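Local coordinates for nucleoprotein (Schmallenberg virus, PDB 4JNG) that encapsidates the viral RNA genome, shielding it from nucleases and forming the helical nucleocapsid that serves as template for transcription and replication, at residues Ala16-Glu21 with Leu93-Gly98; Val22-Phe27 with Glu149-Ala154. All coordinates share one frame; numbering follows the deposited sequence.

Contact 1 (Ala16-Glu21 with Leu93-Gly98). With nucleotides of chain A.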
loop_
_atom_site.group_PDB
_atom_site.type_symbol
_atom_site.label_atom_id
_atom_site.label_comp_id
_atom_site.label_asym_id
_atom_site.label_seq_id
_atom_site.Cartn_x
_atom_site.Cartn_y
_atom_site.Cartn_z
ATOM N N ALA B 16 -14.718 -15.311 26.490
ATOM C CA ALA B 16 -15.741 -14.606 25.737
ATOM C C ALA B 16 -17.099 -14.905 26.357
ATOM O O ALA B 16 -17.377 -16.038 26.738
ATOM C CB ALA B 16 -15.724 -15.039 24.278
ATOM N N THR B 17 -17.927 -13.876 26.483
ATOM C CA THR B 17 -19.324 -14.049 26.879
ATOM C C THR B 17 -20.192 -14.399 25.658
ATOM O O THR B 17 -21.341 -14.837 25.793
ATOM C CB THR B 17 -19.858 -12.778 27.570
ATOM O OG1 THR B 17 -19.756 -11.661 26.681
ATOM C CG2 THR B 17 -19.047 -12.480 28.838
ATOM N N PHE B 18 -19.635 -14.227 24.464
ATOM C CA PHE B 18 -20.384 -14.434 23.229
ATOM C C PHE B 18 -20.610 -15.922 22.947
ATOM O O PHE B 18 -19.662 -16.679 22.759
ATOM C CB PHE B 18 -19.674 -13.743 22.060
ATOM C CG PHE B 18 -20.346 -13.944 20.739
ATOM C CD1 PHE B 18 -21.625 -13.448 20.516
ATOM C CD2 PHE B 18 -19.707 -14.625 19.715
ATOM C CE1 PHE B 18 -22.256 -13.642 19.302
ATOM C CE2 PHE B 18 -20.334 -14.810 18.492
ATOM C CZ PHE B 18 -21.604 -14.319 18.289
ATOM N N ASN B 19 -21.882 -16.328 22.938
ATOM C CA ASN B 19 -22.281 -17.669 22.561
ATOM C C ASN B 19 -23.118 -17.559 21.283
ATOM O O ASN B 19 -24.269 -17.118 21.340
ATOM C CB ASN B 19 -23.080 -18.316 23.697
ATOM C CG ASN B 19 -23.703 -19.651 23.306
ATOM O OD1 ASN B 19 -23.626 -20.092 22.155
ATOM N ND2 ASN B 19 -24.347 -20.295 24.269
ATOM N N PRO B 20 -22.544 -17.966 20.133
ATOM C CA PRO B 20 -23.173 -17.812 18.824
ATOM C C PRO B 20 -24.579 -18.418 18.730
ATOM O O PRO B 20 -25.422 -17.899 17.992
ATOM C CB PRO B 20 -22.227 -18.552 17.877
ATOM C CG PRO B 20 -20.924 -18.644 18.578
ATOM C CD PRO B 20 -21.218 -18.609 20.044
ATOM N N GLU B 21 -24.815 -19.497 19.476
ATOM C CA GLU B 21 -26.120 -20.159 19.505
ATOM C C GLU B 21 -27.184 -19.239 20.093
ATOM O O GLU B 21 -28.303 -19.173 19.577
ATOM C CB GLU B 21 -26.053 -21.472 20.302
ATOM C CG GLU B 21 -25.023 -22.488 19.797
ATOM C CD GLU B 21 -25.356 -23.067 18.429
ATOM O OE1 GLU B 21 -26.525 -22.966 17.996
ATOM O OE2 GLU B 21 -24.448 -23.635 17.778
ATOM N N LEU B 93 -21.505 -7.512 10.174
ATOM C CA LEU B 93 -21.644 -8.107 8.866
ATOM C C LEU B 93 -21.244 -9.574 8.902
ATOM O O LEU B 93 -21.919 -10.441 8.308
ATOM C CB LEU B 93 -20.791 -7.342 7.855
ATOM C CG LEU B 93 -21.357 -7.114 6.450
ATOM C CD1 LEU B 93 -22.857 -6.862 6.458
ATOM C CD2 LEU B 93 -20.629 -5.939 5.814
ATOM N N HIS B 94 -20.160 -9.848 9.628
ATOM C CA HIS B 94 -19.644 -11.184 9.752
ATOM C C HIS B 94 -20.617 -12.096 10.490
ATOM O O HIS B 94 -20.867 -13.214 10.051
ATOM C CB HIS B 94 -18.296 -11.179 10.488
ATOM C CG HIS B 94 -17.547 -12.461 10.356
ATOM N ND1 HIS B 94 -17.530 -13.416 11.346
ATOM C CD2 HIS B 94 -16.806 -12.958 9.339
ATOM C CE1 HIS B 94 -16.798 -14.439 10.955
ATOM N NE2 HIS B 94 -16.352 -14.189 9.738
ATOM N N ARG B 95 -21.154 -11.622 11.608
ATOM C CA ARG B 95 -22.075 -12.429 12.400
ATOM C C ARG B 95 -23.359 -12.716 11.610
ATOM O O ARG B 95 -23.844 -13.843 11.583
ATOM C CB ARG B 95 -22.401 -11.737 13.721
ATOM C CG ARG B 95 -21.237 -11.730 14.723
ATOM C CD ARG B 95 -21.693 -11.156 16.056
ATOM N NE ARG B 95 -20.611 -11.049 17.020
ATOM C CZ ARG B 95 -20.718 -10.548 18.250
ATOM N NH1 ARG B 95 -21.876 -10.079 18.707
ATOM N NH2 ARG B 95 -19.642 -10.523 19.034
ATOM N N MET B 96 -23.862 -11.673 10.959
ATOM C CA MET B 96 -25.095 -11.711 10.176
ATOM C C MET B 96 -25.010 -12.779 9.087
ATOM O O MET B 96 -25.930 -13.573 8.901
ATOM C CB MET B 96 -25.290 -10.329 9.560
ATOM C CG MET B 96 -26.568 -10.135 8.792
ATOM S SD MET B 96 -26.672 -8.430 8.248
ATOM C CE MET B 96 -28.123 -8.635 7.216
ATOM N N SER B 97 -23.871 -12.806 8.397
ATOM C CA SER B 97 -23.579 -13.807 7.384
ATOM C C SER B 97 -23.652 -15.236 7.919
ATOM O O SER B 97 -24.202 -16.118 7.265
ATOM C CB SER B 97 -22.197 -13.548 6.796
ATOM O OG SER B 97 -21.851 -14.529 5.843
ATOM N N GLY B 98 -23.081 -15.463 9.100
ATOM C CA GLY B 98 -23.141 -16.775 9.740
ATOM C C GLY B 98 -24.559 -17.139 10.170
ATOM O O GLY B 98 -25.024 -18.263 9.944
ATOM P P U A 22 -13.043 -18.076 25.111
ATOM O OP1 U A 22 -13.785 -18.128 26.393
ATOM O OP2 U A 22 -11.756 -18.804 24.965
ATOM O "O5'" U A 22 -14.040 -18.545 23.961
ATOM C "C5'" U A 22 -13.547 -18.914 22.665
ATOM C "C4'" U A 22 -14.677 -18.903 21.664
ATOM O "O4'" U A 22 -15.749 -19.753 22.132
ATOM C "C3'" U A 22 -15.299 -17.537 21.384
ATOM O "O3'" U A 22 -15.142 -17.277 20.003
ATOM C "C2'" U A 22 -16.761 -17.678 21.815
ATOM O "O2'" U A 22 -17.690 -17.009 20.982
ATOM C "C1'" U A 22 -16.974 -19.188 21.748
ATOM N N1 U A 22 -18.013 -19.671 22.666
ATOM C C2 U A 22 -19.039 -20.437 22.142
ATOM O O2 U A 22 -19.109 -20.737 20.963
ATOM N N3 U A 22 -19.973 -20.848 23.058
ATOM C C4 U A 22 -19.995 -20.577 24.409
ATOM O O4 U A 22 -20.913 -21.020 25.101
ATOM C C5 U A 22 -18.901 -19.781 24.873
ATOM C C6 U A 22 -17.971 -19.365 24.008
ATOM P P U A 21 -7.173 -15.099 24.086
ATOM O OP1 U A 21 -6.685 -16.500 24.141
ATOM O OP2 U A 21 -6.981 -14.296 22.853
ATOM O "O5'" U A 21 -8.727 -15.098 24.426
ATOM C "C5'" U A 21 -9.238 -15.815 25.558
ATOM C "C4'" U A 21 -10.735 -15.655 25.624
ATOM O "O4'" U A 21 -11.060 -14.245 25.803
ATOM C "C3'" U A 21 -11.503 -16.098 24.382
ATOM O "O3'" U A 21 -12.796 -16.550 24.756
ATOM C "C2'" U A 21 -11.683 -14.793 23.626
ATOM O "O2'" U A 21 -12.759 -14.782 22.715
ATOM C "C1'" U A 21 -11.951 -13.838 24.783
ATOM N N1 U A 21 -11.694 -12.430 24.453
ATOM C C2 U A 21 -12.772 -11.562 24.448
ATOM O O2 U A 21 -13.906 -11.911 24.730
ATOM N N3 U A 21 -12.466 -10.267 24.116
ATOM C C4 U A 21 -11.228 -9.761 23.784
ATOM O O4 U A 21 -11.119 -8.567 23.500
ATOM C C5 U A 21 -10.169 -10.723 23.798
ATOM C C6 U A 21 -10.432 -11.995 24.117
ATOM P P U A 24 -16.644 -11.658 16.670
ATOM O OP1 U A 24 -18.003 -11.663 16.022
ATOM O OP2 U A 24 -15.677 -12.728 16.333
ATOM O "O5'" U A 24 -15.940 -10.269 16.353
ATOM C "C5'" U A 24 -16.513 -9.017 16.750
ATOM C "C4'" U A 24 -15.525 -7.904 16.509
ATOM O "O4'" U A 24 -14.457 -7.969 17.498
ATOM C "C3'" U A 24 -14.795 -7.942 15.175
ATOM O "O3'" U A 24 -15.571 -7.387 14.128
ATOM C "C2'" U A 24 -13.552 -7.118 15.484
ATOM O "O2'" U A 24 -13.750 -5.717 15.517
ATOM C "C1'" U A 24 -13.228 -7.594 16.897
ATOM N N1 U A 24 -12.309 -8.742 16.947
ATOM C C2 U A 24 -10.961 -8.483 16.788
ATOM O O2 U A 24 -10.521 -7.363 16.595
ATOM N N3 U A 24 -10.149 -9.589 16.852
ATOM C C4 U A 24 -10.536 -10.896 17.058
ATOM O O4 U A 24 -9.682 -11.783 17.091
ATOM C C5 U A 24 -11.947 -11.081 17.210
ATOM C C6 U A 24 -12.766 -10.024 17.148
#

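Contact 2 (Val22-Phe27 with Glu149-Ala154)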
loop_
_atom_site.group_PDB
_atom_site.type_symbol
_atom_site.label_atom_id
_atom_site.label_comp_id
_atom_site.label_asym_id
_atom_site.label_seq_id
_atom_site.Cartn_x
_atom_site.Cartn_y
_atom_site.Cartn_z
ATOM N N VAL B 22 -26.840 -18.517 21.156
ATOM C CA VAL B 22 -27.759 -17.553 21.760
ATOM C C VAL B 22 -27.897 -16.307 20.888
ATOM O O VAL B 22 -28.994 -15.758 20.765
ATOM C CB VAL B 22 -27.340 -17.167 23.196
ATOM C CG1 VAL B 22 -28.163 -15.995 23.715
ATOM C CG2 VAL B 22 -27.495 -18.365 24.117
ATOM N N GLY B 23 -26.798 -15.868 20.280
ATOM C CA GLY B 23 -26.844 -14.756 19.336
ATOM C C GLY B 23 -27.749 -15.071 18.144
ATOM O O GLY B 23 -28.536 -14.228 17.700
ATOM N N TYR B 24 -27.626 -16.288 17.630
ATOM C CA TYR B 24 -28.425 -16.741 16.497
ATOM C C TYR B 24 -29.913 -16.685 16.808
ATOM O O TYR B 24 -30.704 -16.162 16.026
ATOM C CB TYR B 24 -28.023 -18.162 16.127
ATOM C CG TYR B 24 -28.921 -18.831 15.114
ATOM C CD1 TYR B 24 -29.000 -18.356 13.810
ATOM C CD2 TYR B 24 -29.674 -19.950 15.456
ATOM C CE1 TYR B 24 -29.803 -18.968 12.877
ATOM C CE2 TYR B 24 -30.484 -20.573 14.527
ATOM C CZ TYR B 24 -30.550 -20.066 13.240
ATOM O OH TYR B 24 -31.320 -20.660 12.295
ATOM N N VAL B 25 -30.281 -17.213 17.965
ATOM C CA VAL B 25 -31.672 -17.270 18.367
ATOM C C VAL B 25 -32.218 -15.863 18.586
ATOM O O VAL B 25 -33.360 -15.594 18.231
ATOM C CB VAL B 25 -31.875 -18.164 19.600
ATOM C CG1 VAL B 25 -33.331 -18.150 20.040
ATOM C CG2 VAL B 25 -31.452 -19.587 19.277
ATOM N N ALA B 26 -31.395 -14.958 19.123
ATOM C CA ALA B 26 -31.806 -13.554 19.276
ATOM C C ALA B 26 -32.016 -12.873 17.924
ATOM O O ALA B 26 -32.886 -12.014 17.779
ATOM C CB ALA B 26 -30.789 -12.783 20.099
ATOM N N PHE B 27 -31.202 -13.254 16.946
ATOM C CA PHE B 27 -31.313 -12.733 15.591
ATOM C C PHE B 27 -32.599 -13.232 14.927
ATOM O O PHE B 27 -33.282 -12.470 14.229
ATOM C CB PHE B 27 -30.074 -13.143 14.793
ATOM C CG PHE B 27 -30.175 -12.923 13.317
ATOM C CD1 PHE B 27 -29.915 -11.679 12.768
ATOM C CD2 PHE B 27 -30.474 -13.975 12.470
ATOM C CE1 PHE B 27 -29.975 -11.482 11.401
ATOM C CE2 PHE B 27 -30.542 -13.788 11.099
ATOM C CZ PHE B 27 -30.295 -12.537 10.563
ATOM N N GLU B 149 -18.209 -20.633 10.563
ATOM C CA GLU B 149 -17.317 -21.262 11.559
ATOM C C GLU B 149 -17.817 -21.158 13.016
ATOM O O GLU B 149 -17.359 -21.892 13.893
ATOM C CB GLU B 149 -15.882 -20.725 11.415
ATOM C CG GLU B 149 -15.618 -19.337 11.986
ATOM C CD GLU B 149 -16.248 -18.197 11.203
ATOM O OE1 GLU B 149 -16.612 -18.356 10.010
ATOM O OE2 GLU B 149 -16.375 -17.119 11.806
ATOM N N MET B 150 -18.761 -20.254 13.268
ATOM C CA MET B 150 -19.466 -20.201 14.547
ATOM C C MET B 150 -20.382 -21.418 14.796
ATOM O O MET B 150 -20.862 -21.605 15.918
ATOM C CB MET B 150 -20.357 -18.957 14.604
ATOM C CG MET B 150 -19.658 -17.617 14.514
ATOM S SD MET B 150 -20.834 -16.286 14.857
ATOM C CE MET B 150 -21.705 -16.101 13.309
ATOM N N PHE B 151 -20.649 -22.220 13.763
ATOM C CA PHE B 151 -21.551 -23.363 13.882
ATOM C C PHE B 151 -20.949 -24.616 13.251
ATOM O O PHE B 151 -21.491 -25.172 12.296
ATOM C CB PHE B 151 -22.902 -23.032 13.219
ATOM C CG PHE B 151 -23.504 -21.740 13.691
ATOM C CD1 PHE B 151 -23.990 -21.622 14.982
ATOM C CD2 PHE B 151 -23.571 -20.641 12.850
ATOM C CE1 PHE B 151 -24.530 -20.429 15.430
ATOM C CE2 PHE B 151 -24.117 -19.448 13.285
ATOM C CZ PHE B 151 -24.591 -19.341 14.581
ATOM N N LEU B 152 -19.822 -25.070 13.791
ATOM C CA LEU B 152 -19.197 -26.306 13.312
ATOM C C LEU B 152 -20.163 -27.512 13.359
ATOM O O LEU B 152 -20.148 -28.350 12.462
ATOM C CB LEU B 152 -17.900 -26.585 14.091
ATOM C CG LEU B 152 -16.541 -26.076 13.559
ATOM C CD1 LEU B 152 -16.595 -25.157 12.346
ATOM C CD2 LEU B 152 -15.749 -25.415 14.681
ATOM N N ASP B 153 -21.025 -27.574 14.373
ATOM C CA ASP B 153 -22.016 -28.654 14.492
ATOM C C ASP B 153 -23.015 -28.672 13.325
ATOM O O ASP B 153 -23.267 -29.726 12.728
ATOM C CB ASP B 153 -22.770 -28.536 15.827
ATOM C CG ASP B 153 -23.824 -29.626 16.018
ATOM O OD1 ASP B 153 -24.836 -29.629 15.281
ATOM O OD2 ASP B 153 -23.654 -30.469 16.924
ATOM N N ALA B 154 -23.572 -27.504 13.016
ATOM C CA ALA B 154 -24.589 -27.360 11.982
ATOM C C ALA B 154 -24.039 -27.549 10.569
ATOM O O ALA B 154 -24.775 -27.988 9.670
ATOM C CB ALA B 154 -25.262 -26.000 12.096
#

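Contact 1 (Ala16-Glu21 with Leu93-Gly98)
In the RNA-binding site of the nucleoprotein, the guanidinium of Arg95 lies flat on the ring of Phe18, joining the first turn of helix 93-110 to the segment that leads into helix 20-31. The two planes are only 9° apart, and Arg95 CZ sits 3.8 Å from the centroid of the Phe18 ring, displaced a little toward the rim: a stacked cation-pi pair whose closest atoms are Phe18 CE1 and Arg95 CZ, 3.6 Å apart. The two side chains arrive from opposite directions. An extended run from CG to NE carries the arginine head out from its helix and over the ring, while the other ring face is backed by Pro20 N.

The stack engages one face of the guanidinium and keeps its N-H groups available around the rim. NE donates a nearly straight bond (168°) of 2.9 Å to OP1 of U24 of chain A, whose phosphate lies at the guanidinium edge; NH2 bonds a further RNA phosphate, and NH1 is held by the carbonyls of Pro87 and Ala90. With its rotation fixed in this way, the cationic head probably neutralises part of the RNA phosphate charge.

On the 16-21 side the main chain binds the sugar-phosphate backbone. Phe18 O accepts from the ribose hydroxyl O2' of U22 of chain A at 2.7 Å, and Ala16 N lies 3.0 Å from OP1 of the same nucleotide, with a second bond to O3' of U21 of chain A. Asn19 N-caps helix 20-31, its OD1 taking Glu21 N at 3.0 Å from above the amide plane. The U22 base packs against Asn19 and Pro20, but hydrogen bonds to phosphate and sugar rather than to bases are consistent with sequence-independent RNA binding by a viral nucleoprotein.

Contact 2 (Val22-Phe27 with Glu149-Ala154)
The Phe151 ring has CB of its own neighbour Met150 over the centre of one face, 3.9 Å above the plane, and presents its outermost atom, CZ, to Tyr24 of helix 20-31. The two aromatic rings meet obliquely, with planes at 65° and centroids 5.8 Å apart. This is a buried aromatic contact between a helix and the loop that joins helices 138-142 and 158-168, in the largely helical fold of the orthobunyavirus nucleoprotein.

Tyr24 leaves its helix with CG anti to the backbone N (chi1 171°), a torsion that sends the phenol outward to Arg102 and Asp106. Arg102 makes a cation-pi contact with Tyr24 and also touches Phe151, and the phenol OH has a weak hydrogen bond to Asp106; helix 93-110 thus supplies partners to both aromatics. Phe151 further packs on Tyr99 of that helix and on Pro20, at the start of helix 20-31, so its ring is lodged between the two helices. Across the pair itself the interaction is purely apolar, and its closest approach is made by a methylene carbon: Tyr24 CB lies 3.9 Å from Phe151 CZ.

From the N terminus, the chain passes through 16-21 and runs directly on into 22-27, so contact 1 starts in the segment leading into helix 20-31 and contact 2 on the helix itself. Contact 1 closes a loop of 71 residues, which contains the two-stranded sheet, when the chain reaches 93-98. Contact 2 closes a longer one at 149-154. The segments alternate, so the two loops cross. Their centres are 7 Å apart and the contacts touch: Phe151 packs against the Glu21 side chain and the carbonyl of Gly98, and Met150 against that of Arg95. Helices 20-31 and 93-110 and the loop before helix 158-168 are thereby tied together beside the bound RNA.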